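Local coordinates for protein fatty Acyl-Adenylate Ligase (Escherichia coli, PDB 3PBK) that belongs to the AMP-binding enzymes of the ANL superfamily and binds 5'-O-[(S)-(dodecanoyloxy)(hydroxy)phosphoryl]adenosine in a pocket of its single chain, at residues 24-29 and 52-57; 88-93 and 235-240; 66-71 and 160-165. One frame throughout, in Å; residues are numbered along the deposited sequence.

Contact 1: residues 24-29 and 52-57; sequences DALDYA and QTLKAR
L26 and L54 form the tight side of this contact, where the short N-terminal helix 22-29 lies against the start of helix 51-67. CD1 of L26 meets CD2 of L54 at 3.6 Å, and CD2 of L26 lies 3.8 Å from CG of L54, so both branches of one leucine bear on the end of the other. The two side chains cross at a slant. In L26, CG stands anti to the backbone N (chi1 169°), which sends the isobutyl group across to the second helix; CD2 also comes within 4.1 Å of CA of K55. F91 and Y95 of helix 84-95 cover L26 further, so this edge of the interface is buried in a three-helix junction. The segment axes approach to 8.8 Å at 132°, nearer antiparallel than parallel.

The other side is looser and polar. D27 starts out with CB turned from helix 51-67, yet its carboxylate swings back to meet K55, whose chain leaves CB extended and then bends at its last two torsions. NZ of K55 reaches OD1 of D27 at 2.8 Å in a salt bridge, approaching from above the carboxylate plane, 51° out of it. Q52, exposed and with CB turned away, adds little beyond its backbone facing A29.

Each charge has more than one partner. OD2 of D27 pairs with R171, OD1 is also hydrogen-bonded to OH of Y95, and NZ of K55 pairs with E59. The chemistry is thus a leucine-leucine contact beside a short charge network, in which R171 and K55 would probably stabilise the carboxylate of D27 as an anion.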
loop_
_atom_site.group_PDB
_atom_site.type_symbol
_atom_site.label_atom_id
_atom_site.label_comp_id
_atom_site.label_asym_id
_atom_site.label_seq_id
_atom_site.Cartn_x
_atom_site.Cartn_y
_atom_site.Cartn_z
ATOM N N ASP A 24 -15.848 15.626 -11.597
ATOM C CA ASP A 24 -16.943 16.128 -10.782
ATOM C C ASP A 24 -16.457 16.374 -9.363
ATOM O O ASP A 24 -16.613 17.457 -8.822
ATOM C CB ASP A 24 -18.091 15.130 -10.758
ATOM C CG ASP A 24 -18.814 15.051 -12.080
ATOM O OD1 ASP A 24 -19.018 16.118 -12.698
ATOM O OD2 ASP A 24 -19.181 13.929 -12.501
ATOM N N ALA A 25 -15.862 15.359 -8.761
ATOM C CA ALA A 25 -15.366 15.489 -7.404
ATOM C C ALA A 25 -14.535 16.767 -7.233
ATOM O O ALA A 25 -14.836 17.600 -6.379
ATOM C CB ALA A 25 -14.564 14.254 -7.010
ATOM N N LEU A 26 -13.502 16.933 -8.048
ATOM C CA LEU A 26 -12.613 18.073 -7.897
ATOM C C LEU A 26 -13.309 19.395 -8.204
ATOM O O LEU A 26 -12.979 20.428 -7.624
ATOM C CB LEU A 26 -11.376 17.911 -8.783
ATOM C CG LEU A 26 -10.476 19.142 -8.921
ATOM C CD1 LEU A 26 -10.068 19.646 -7.556
ATOM C CD2 LEU A 26 -9.263 18.820 -9.753
ATOM N N ASP A 27 -14.257 19.364 -9.134
ATOM C CA ASP A 27 -14.998 20.561 -9.492
ATOM C C ASP A 27 -15.664 21.131 -8.262
ATOM O O ASP A 27 -15.686 22.344 -8.058
ATOM C CB ASP A 27 -16.060 20.241 -10.536
ATOM C CG ASP A 27 -15.582 20.491 -11.947
ATOM O OD1 ASP A 27 -14.406 20.887 -12.123
ATOM O OD2 ASP A 27 -16.386 20.306 -12.881
ATOM N N TYR A 28 -16.203 20.242 -7.439
ATOM C CA TYR A 28 -16.845 20.633 -6.199
ATOM C C TYR A 28 -15.848 21.150 -5.166
ATOM O O TYR A 28 -16.166 22.066 -4.411
ATOM C CB TYR A 28 -17.613 19.456 -5.607
ATOM C CG TYR A 28 -18.403 19.827 -4.377
ATOM C CD1 TYR A 28 -19.677 20.371 -4.493
ATOM C CD2 TYR A 28 -17.879 19.649 -3.106
ATOM C CE1 TYR A 28 -20.406 20.723 -3.389
ATOM C CE2 TYR A 28 -18.604 19.998 -1.984
ATOM C CZ TYR A 28 -19.869 20.535 -2.136
ATOM O OH TYR A 28 -20.613 20.891 -1.041
ATOM N N ALA A 29 -14.653 20.561 -5.123
ATOM C CA ALA A 29 -13.661 20.908 -4.108
ATOM C C ALA A 29 -12.992 22.235 -4.409
ATOM O O ALA A 29 -12.516 22.918 -3.512
ATOM C CB ALA A 29 -12.620 19.812 -3.974
ATOM N N GLN A 52 -9.081 24.840 -5.471
ATOM C CA GLN A 52 -9.483 25.878 -6.407
ATOM C C GLN A 52 -8.423 26.024 -7.489
ATOM O O GLN A 52 -8.721 25.924 -8.678
ATOM C CB GLN A 52 -9.658 27.205 -5.680
ATOM C CG GLN A 52 -9.990 28.375 -6.595
ATOM C CD GLN A 52 -10.173 29.689 -5.842
ATOM O OE1 GLN A 52 -9.882 29.789 -4.638
ATOM N NE2 GLN A 52 -10.663 30.705 -6.551
ATOM N N THR A 53 -7.184 26.245 -7.058
ATOM C CA THR A 53 -6.049 26.412 -7.959
ATOM C C THR A 53 -5.748 25.135 -8.743
ATOM O O THR A 53 -5.456 25.176 -9.938
ATOM C CB THR A 53 -4.796 26.840 -7.173
ATOM O OG1 THR A 53 -4.941 28.199 -6.732
ATOM C CG2 THR A 53 -3.546 26.708 -8.029
ATOM N N LEU A 54 -5.811 24.000 -8.063
ATOM C CA LEU A 54 -5.565 22.719 -8.709
ATOM C C LEU A 54 -6.492 22.501 -9.913
ATOM O O LEU A 54 -6.045 22.093 -10.984
ATOM C CB LEU A 54 -5.712 21.581 -7.707
ATOM C CG LEU A 54 -5.985 20.220 -8.339
ATOM C CD1 LEU A 54 -4.756 19.671 -9.044
ATOM C CD2 LEU A 54 -6.466 19.260 -7.278
ATOM N N LYS A 55 -7.780 22.777 -9.735
ATOM C CA LYS A 55 -8.745 22.704 -10.835
ATOM C C LYS A 55 -8.255 23.455 -12.095
ATOM O O LYS A 55 -8.266 22.917 -13.207
ATOM C CB LYS A 55 -10.091 23.267 -10.369
ATOM C CG LYS A 55 -11.213 23.193 -11.387
ATOM C CD LYS A 55 -12.198 24.334 -11.180
ATOM C CE LYS A 55 -13.624 23.926 -11.557
ATOM N NZ LYS A 55 -13.756 23.459 -12.967
ATOM N N ALA A 56 -7.829 24.703 -11.906
ATOM C CA ALA A 56 -7.334 25.527 -12.998
ATOM C C ALA A 56 -6.143 24.866 -13.669
ATOM O O ALA A 56 -6.168 24.585 -14.866
ATOM C CB ALA A 56 -6.952 26.901 -12.490
ATOM N N ARG A 57 -5.097 24.619 -12.894
ATOM C CA ARG A 57 -3.912 23.983 -13.442
ATOM C C ARG A 57 -4.244 22.657 -14.116
ATOM O O ARG A 57 -3.597 22.274 -15.082
ATOM C CB ARG A 57 -2.856 23.796 -12.358
ATOM C CG ARG A 57 -2.394 25.105 -11.763
ATOM C CD ARG A 57 -1.277 24.907 -10.766
ATOM N NE ARG A 57 -0.922 26.160 -10.112
ATOM C CZ ARG A 57 -0.076 26.253 -9.090
ATOM N NH1 ARG A 57 0.499 25.161 -8.603
ATOM N NH2 ARG A 57 0.196 27.437 -8.552
#

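Contact 2: residues 88-93 and 235-240; sequences EAFFAC and FLLTPV
Three side chains of helix 229-241, L236, L237 and V240, gather round the outer end of the F91 ring. CE2 of F91 lies 3.6 Å from CD2 of L236, which comes in at the ring edge, near its plane, as the two side chains run alongside each other with opposite headings. CZ of F91 is 4.0 Å from CG1 of V240, the two side chains pointing at each other from their separate helices. The same CZ lies as far from CD2 of L237, and that methyl also meets CE1 of F90 at 3.9 Å, so one leucine branch touches two rings. F90 and F91 are neighbours, yet both rings reach across: CG of F90 is anti to its backbone N (chi1 -179°), whereas that of F91 is anti to the carbonyl carbon (chi1 -82°).

Further out, L78 of strand 75-79 backs F90, A58 of helix 51-67 backs F91, Y51 touches V240, and V200 and L204 press on L237. The axes stay 12.4 Å apart, crossing at -67°, so long side chains bridge the gap. Next to L236, F235 touches the bound 5'-O-[(S)-(dodecanoyloxy)(hydroxy)phosphoryl]adenosine.

Each helix connects two neighbouring parallel strands, 75-79 to 99-103 and 220-222 to 246-248. Two beta-alpha-beta crossovers from different sheets thus meet through their helices, as in the layered alpha/beta N-terminal domain of ANL enzymes.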
loop_
_atom_site.group_PDB
_atom_site.type_symbol
_atom_site.label_atom_id
_atom_site.label_comp_id
_atom_site.label_asym_id
_atom_site.label_seq_id
_atom_site.Cartn_x
_atom_site.Cartn_y
_atom_site.Cartn_z
ATOM N N GLU A 88 -0.971 18.059 -10.220
ATOM C CA GLU A 88 -1.552 18.773 -11.353
ATOM C C GLU A 88 -1.581 17.872 -12.572
ATOM O O GLU A 88 -2.609 17.722 -13.225
ATOM C CB GLU A 88 -0.763 20.041 -11.668
ATOM C CG GLU A 88 -0.693 21.053 -10.536
ATOM C CD GLU A 88 0.375 22.100 -10.795
ATOM O OE1 GLU A 88 0.681 22.328 -11.988
ATOM O OE2 GLU A 88 0.917 22.686 -9.826
ATOM N N ALA A 89 -0.441 17.264 -12.866
ATOM C CA ALA A 89 -0.316 16.373 -14.012
ATOM C C ALA A 89 -1.366 15.266 -14.007
ATOM O O ALA A 89 -1.934 14.921 -15.045
ATOM C CB ALA A 89 1.078 15.771 -14.047
ATOM N N PHE A 90 -1.605 14.709 -12.825
ATOM C CA PHE A 90 -2.535 13.599 -12.651
ATOM C C PHE A 90 -3.981 13.991 -12.985
ATOM O O PHE A 90 -4.667 13.281 -13.722
ATOM C CB PHE A 90 -2.432 13.043 -11.229
ATOM C CG PHE A 90 -3.330 11.881 -10.978
ATOM C CD1 PHE A 90 -4.584 12.064 -10.445
ATOM C CD2 PHE A 90 -2.934 10.606 -11.298
ATOM C CE1 PHE A 90 -5.417 10.995 -10.232
ATOM C CE2 PHE A 90 -3.773 9.535 -11.079
ATOM C CZ PHE A 90 -5.011 9.733 -10.549
ATOM N N PHE A 91 -4.442 15.118 -12.450
ATOM C CA PHE A 91 -5.785 15.605 -12.766
ATOM C C PHE A 91 -5.871 16.198 -14.172
ATOM O O PHE A 91 -6.906 16.121 -14.838
ATOM C CB PHE A 91 -6.260 16.606 -11.714
ATOM C CG PHE A 91 -6.819 15.956 -10.487
ATOM C CD1 PHE A 91 -8.148 15.555 -10.447
ATOM C CD2 PHE A 91 -6.017 15.717 -9.385
ATOM C CE1 PHE A 91 -8.668 14.946 -9.324
ATOM C CE2 PHE A 91 -6.533 15.108 -8.260
ATOM C CZ PHE A 91 -7.859 14.722 -8.228
ATOM N N ALA A 92 -4.771 16.790 -14.615
ATOM C CA ALA A 92 -4.659 17.204 -15.992
ATOM C C ALA A 92 -5.009 16.011 -16.873
ATOM O O ALA A 92 -5.611 16.164 -17.931
ATOM C CB ALA A 92 -3.258 17.695 -16.283
ATOM N N CYS A 93 -4.647 14.815 -16.430
ATOM C CA CYS A 93 -4.963 13.627 -17.199
ATOM C C CYS A 93 -6.448 13.324 -17.177
ATOM O O CYS A 93 -7.043 13.014 -18.211
ATOM C CB CYS A 93 -4.177 12.434 -16.688
ATOM S SG CYS A 93 -2.530 12.389 -17.370
ATOM N N PHE A 235 -4.687 9.164 -0.016
ATOM C CA PHE A 235 -4.234 10.474 0.400
ATOM C C PHE A 235 -4.036 11.562 -0.629
ATOM O O PHE A 235 -3.720 12.693 -0.278
ATOM C CB PHE A 235 -3.074 10.355 1.359
ATOM C CG PHE A 235 -3.497 9.894 2.707
ATOM C CD1 PHE A 235 -3.933 10.802 3.657
ATOM C CD2 PHE A 235 -3.517 8.545 3.016
ATOM C CE1 PHE A 235 -4.344 10.380 4.907
ATOM C CE2 PHE A 235 -3.930 8.114 4.269
ATOM C CZ PHE A 235 -4.343 9.034 5.217
ATOM N N LEU A 236 -4.266 11.239 -1.890
ATOM C CA LEU A 236 -4.440 12.290 -2.874
ATOM C C LEU A 236 -5.933 12.435 -3.196
ATOM O O LEU A 236 -6.512 13.520 -3.067
ATOM C CB LEU A 236 -3.627 12.006 -4.133
ATOM C CG LEU A 236 -3.380 13.232 -5.010
ATOM C CD1 LEU A 236 -2.445 12.911 -6.145
ATOM C CD2 LEU A 236 -4.689 13.714 -5.553
ATOM N N LEU A 237 -6.556 11.329 -3.592
ATOM C CA LEU A 237 -7.950 11.337 -4.033
ATOM C C LEU A 237 -8.975 11.595 -2.919
ATOM O O LEU A 237 -9.896 12.387 -3.107
ATOM C CB LEU A 237 -8.276 10.042 -4.770
ATOM C CG LEU A 237 -7.413 9.787 -5.999
ATOM C CD1 LEU A 237 -7.846 8.529 -6.678
ATOM C CD2 LEU A 237 -7.511 10.953 -6.944
ATOM N N THR A 238 -8.821 10.949 -1.764
ATOM C CA THR A 238 -9.808 11.099 -0.690
ATOM C C THR A 238 -9.936 12.499 -0.082
ATOM O O THR A 238 -11.052 12.957 0.162
ATOM C CB THR A 238 -9.615 10.076 0.422
ATOM O OG1 THR A 238 -9.530 8.766 -0.151
ATOM C CG2 THR A 238 -10.791 10.128 1.378
ATOM N N PRO A 239 -8.808 13.186 0.176
ATOM C CA PRO A 239 -8.956 14.590 0.581
ATOM C C PRO A 239 -9.591 15.457 -0.530
ATOM O O PRO A 239 -10.155 16.516 -0.252
ATOM C CB PRO A 239 -7.517 15.035 0.854
ATOM C CG PRO A 239 -6.764 13.788 1.059
ATOM C CD PRO A 239 -7.403 12.759 0.193
ATOM N N VAL A 240 -9.512 15.014 -1.778
ATOM C CA VAL A 240 -10.109 15.772 -2.862
ATOM C C VAL A 240 -11.615 15.548 -2.953
ATOM O O VAL A 240 -12.379 16.483 -3.213
ATOM C CB VAL A 240 -9.449 15.433 -4.194
ATOM C CG1 VAL A 240 -10.357 15.792 -5.339
ATOM C CG2 VAL A 240 -8.117 16.161 -4.312
#

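Contact 3: residues 66-71 and 160-165; sequences LSLNLK and KALPEA
L68 and L162 meet at about a right angle where the C-terminal end of helix 51-67 turns into the loop before strand 75-79. The partner segment, 160-165, is the loop that leaves helix 156-160, so the contact lies at the surface of the alpha/beta layer built on the four-stranded parallel sheet. CD1 of L68 touches CD2 of L162 at 3.5 Å, and its CG stands 3.9 Å from that same methyl: one branch of L162 rests on the end of L68. With CG of L68 anti to the carbonyl carbon (chi1 -78°), the chain runs across to the loop although its CB starts out along the interface. Both leucines also touch L154 on the edge strand 152-155, which gives the crossed pair a common floor.

S67 points its CB at the loop and sits among L162, P163 and A165. Its hydroxyl lies beside the proline ring, OG to CD 3.8 Å, but its polar partner is the carbonyl oxygen of R64, one turn back in its own helix. A165 brings its methyl up to L66 and S67, with CB 3.9 Å from CB of L66 and 3.5 Å from CB of S67. Backbone hydrogen bonds between A165 and K63 fasten the loop alongside the helix, and side-chain packing fills in around them.

Beyond S67 the chain turns off the helix direction: N69 adopts left-handed helical backbone angles (51°/37°), and its N gives a hydrogen bond to O of L66 at 2.8 Å.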
loop_
_atom_site.group_PDB
_atom_site.type_symbol
_atom_site.label_atom_id
_atom_site.label_comp_id
_atom_site.label_asym_id
_atom_site.label_seq_id
_atom_site.Cartn_x
_atom_site.Cartn_y
_atom_site.Cartn_z
ATOM N N LEU A 66 -3.527 17.711 -24.712
ATOM C CA LEU A 66 -4.254 17.394 -25.937
ATOM C C LEU A 66 -3.591 17.966 -27.194
ATOM O O LEU A 66 -3.755 17.424 -28.295
ATOM C CB LEU A 66 -5.700 17.864 -25.830
ATOM C CG LEU A 66 -6.534 17.032 -24.859
ATOM C CD1 LEU A 66 -7.840 17.736 -24.529
ATOM C CD2 LEU A 66 -6.777 15.634 -25.427
ATOM N N SER A 67 -2.833 19.047 -27.027
ATOM C CA SER A 67 -2.144 19.654 -28.153
ATOM C C SER A 67 -1.149 18.657 -28.715
ATOM O O SER A 67 -0.647 18.820 -29.821
ATOM C CB SER A 67 -1.427 20.931 -27.728
ATOM O OG SER A 67 -0.150 20.638 -27.194
ATOM N N LEU A 68 -0.870 17.618 -27.941
ATOM C CA LEU A 68 0.039 16.574 -28.372
ATOM C C LEU A 68 -0.695 15.513 -29.179
ATOM O O LEU A 68 -0.202 14.395 -29.329
ATOM C CB LEU A 68 0.718 15.927 -27.168
ATOM C CG LEU A 68 1.866 16.703 -26.524
ATOM C CD1 LEU A 68 2.084 16.258 -25.089
ATOM C CD2 LEU A 68 3.132 16.513 -27.324
ATOM N N ASN A 69 -1.873 15.858 -29.691
ATOM C CA ASN A 69 -2.658 14.917 -30.492
ATOM C C ASN A 69 -2.877 13.541 -29.850
ATOM O O ASN A 69 -2.884 12.512 -30.539
ATOM C CB ASN A 69 -2.046 14.750 -31.885
ATOM C CG ASN A 69 -2.795 15.543 -32.944
ATOM O OD1 ASN A 69 -2.194 16.063 -33.888
ATOM N ND2 ASN A 69 -4.118 15.639 -32.788
ATOM N N LEU A 70 -3.056 13.541 -28.531
ATOM C CA LEU A 70 -3.327 12.328 -27.779
ATOM C C LEU A 70 -4.820 12.127 -27.760
ATOM O O LEU A 70 -5.580 13.079 -27.565
ATOM C CB LEU A 70 -2.835 12.473 -26.348
ATOM C CG LEU A 70 -1.361 12.788 -26.126
ATOM C CD1 LEU A 70 -1.168 13.351 -24.738
ATOM C CD2 LEU A 70 -0.526 11.541 -26.322
ATOM N N LYS A 71 -5.238 10.884 -27.949
ATOM C CA LYS A 71 -6.657 10.568 -28.046
ATOM C C LYS A 71 -7.185 10.021 -26.733
ATOM O O LYS A 71 -6.437 9.427 -25.962
ATOM C CB LYS A 71 -6.901 9.573 -29.187
ATOM C CG LYS A 71 -7.029 10.247 -30.563
ATOM C CD LYS A 71 -5.822 11.150 -30.893
ATOM C CE LYS A 71 -6.141 12.170 -31.997
ATOM N NZ LYS A 71 -6.458 11.524 -33.308
ATOM N N LYS A 160 4.524 22.010 -18.851
ATOM C CA LYS A 160 3.854 23.259 -18.494
ATOM C C LYS A 160 4.045 24.278 -19.614
ATOM O O LYS A 160 3.278 25.245 -19.745
ATOM C CB LYS A 160 4.381 23.817 -17.168
ATOM C CG LYS A 160 4.264 22.867 -15.993
ATOM C CD LYS A 160 4.245 23.613 -14.667
ATOM C CE LYS A 160 4.662 22.708 -13.505
ATOM N NZ LYS A 160 4.572 23.382 -12.168
ATOM N N ALA A 161 5.065 24.030 -20.431
ATOM C CA ALA A 161 5.464 24.940 -21.497
ATOM C C ALA A 161 4.686 24.722 -22.801
ATOM O O ALA A 161 4.807 25.502 -23.742
ATOM C CB ALA A 161 6.970 24.836 -21.738
ATOM N N LEU A 162 3.882 23.668 -22.846
ATOM C CA LEU A 162 3.083 23.365 -24.032
ATOM C C LEU A 162 1.968 24.382 -24.279
ATOM O O LEU A 162 1.633 25.186 -23.403
ATOM C CB LEU A 162 2.496 21.951 -23.943
ATOM C CG LEU A 162 3.226 20.851 -24.719
ATOM C CD1 LEU A 162 4.719 21.129 -24.819
ATOM C CD2 LEU A 162 2.963 19.490 -24.093
ATOM N N PRO A 163 1.406 24.356 -25.494
ATOM C CA PRO A 163 0.285 25.214 -25.891
ATOM C C PRO A 163 -1.084 24.593 -25.583
ATOM O O PRO A 163 -1.295 23.399 -25.811
ATOM C CB PRO A 163 0.460 25.336 -27.415
ATOM C CG PRO A 163 1.787 24.666 -27.737
ATOM C CD PRO A 163 2.007 23.679 -26.651
ATOM N N GLU A 164 -2.001 25.403 -25.065
ATOM C CA GLU A 164 -3.389 24.996 -24.938
ATOM C C GLU A 164 -3.897 24.520 -26.294
ATOM O O GLU A 164 -4.116 25.352 -27.177
ATOM C CB GLU A 164 -4.244 26.204 -24.551
ATOM C CG GLU A 164 -3.739 27.032 -23.391
ATOM C CD GLU A 164 -4.277 26.524 -22.084
ATOM O OE1 GLU A 164 -4.371 25.287 -21.966
ATOM O OE2 GLU A 164 -4.609 27.343 -21.192
ATOM N N ALA A 165 -4.096 23.215 -26.481
ATOM C CA ALA A 165 -4.828 22.741 -27.665
ATOM C C ALA A 165 -6.217 23.387 -27.672
ATOM O O ALA A 165 -7.010 23.163 -26.756
ATOM C CB ALA A 165 -4.947 21.229 -27.667
#

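Overall arrangement
From the N terminus, contact 1 closes first, bringing helix 22-29 onto helix 51-67 across the antiparallel strands 35-39 and 45-50. Contacts 3 and 2 then open in turn, at 66-71 and 88-93. Contact 3 closes at 160-165, contact 2 only at 235-240, so these two loops cross, while contact 1 precedes both. Helix 51-67 serves contact 1 near its start and contact 3 at its end. Contacts 1 and 2 touch through the R57 to E88 salt bridge and through A29 against V240. Together they tie the N-terminal helices and the four-stranded parallel sheet to helix 229-241, which links strands 220-222 and 246-248 of the larger mixed sheet.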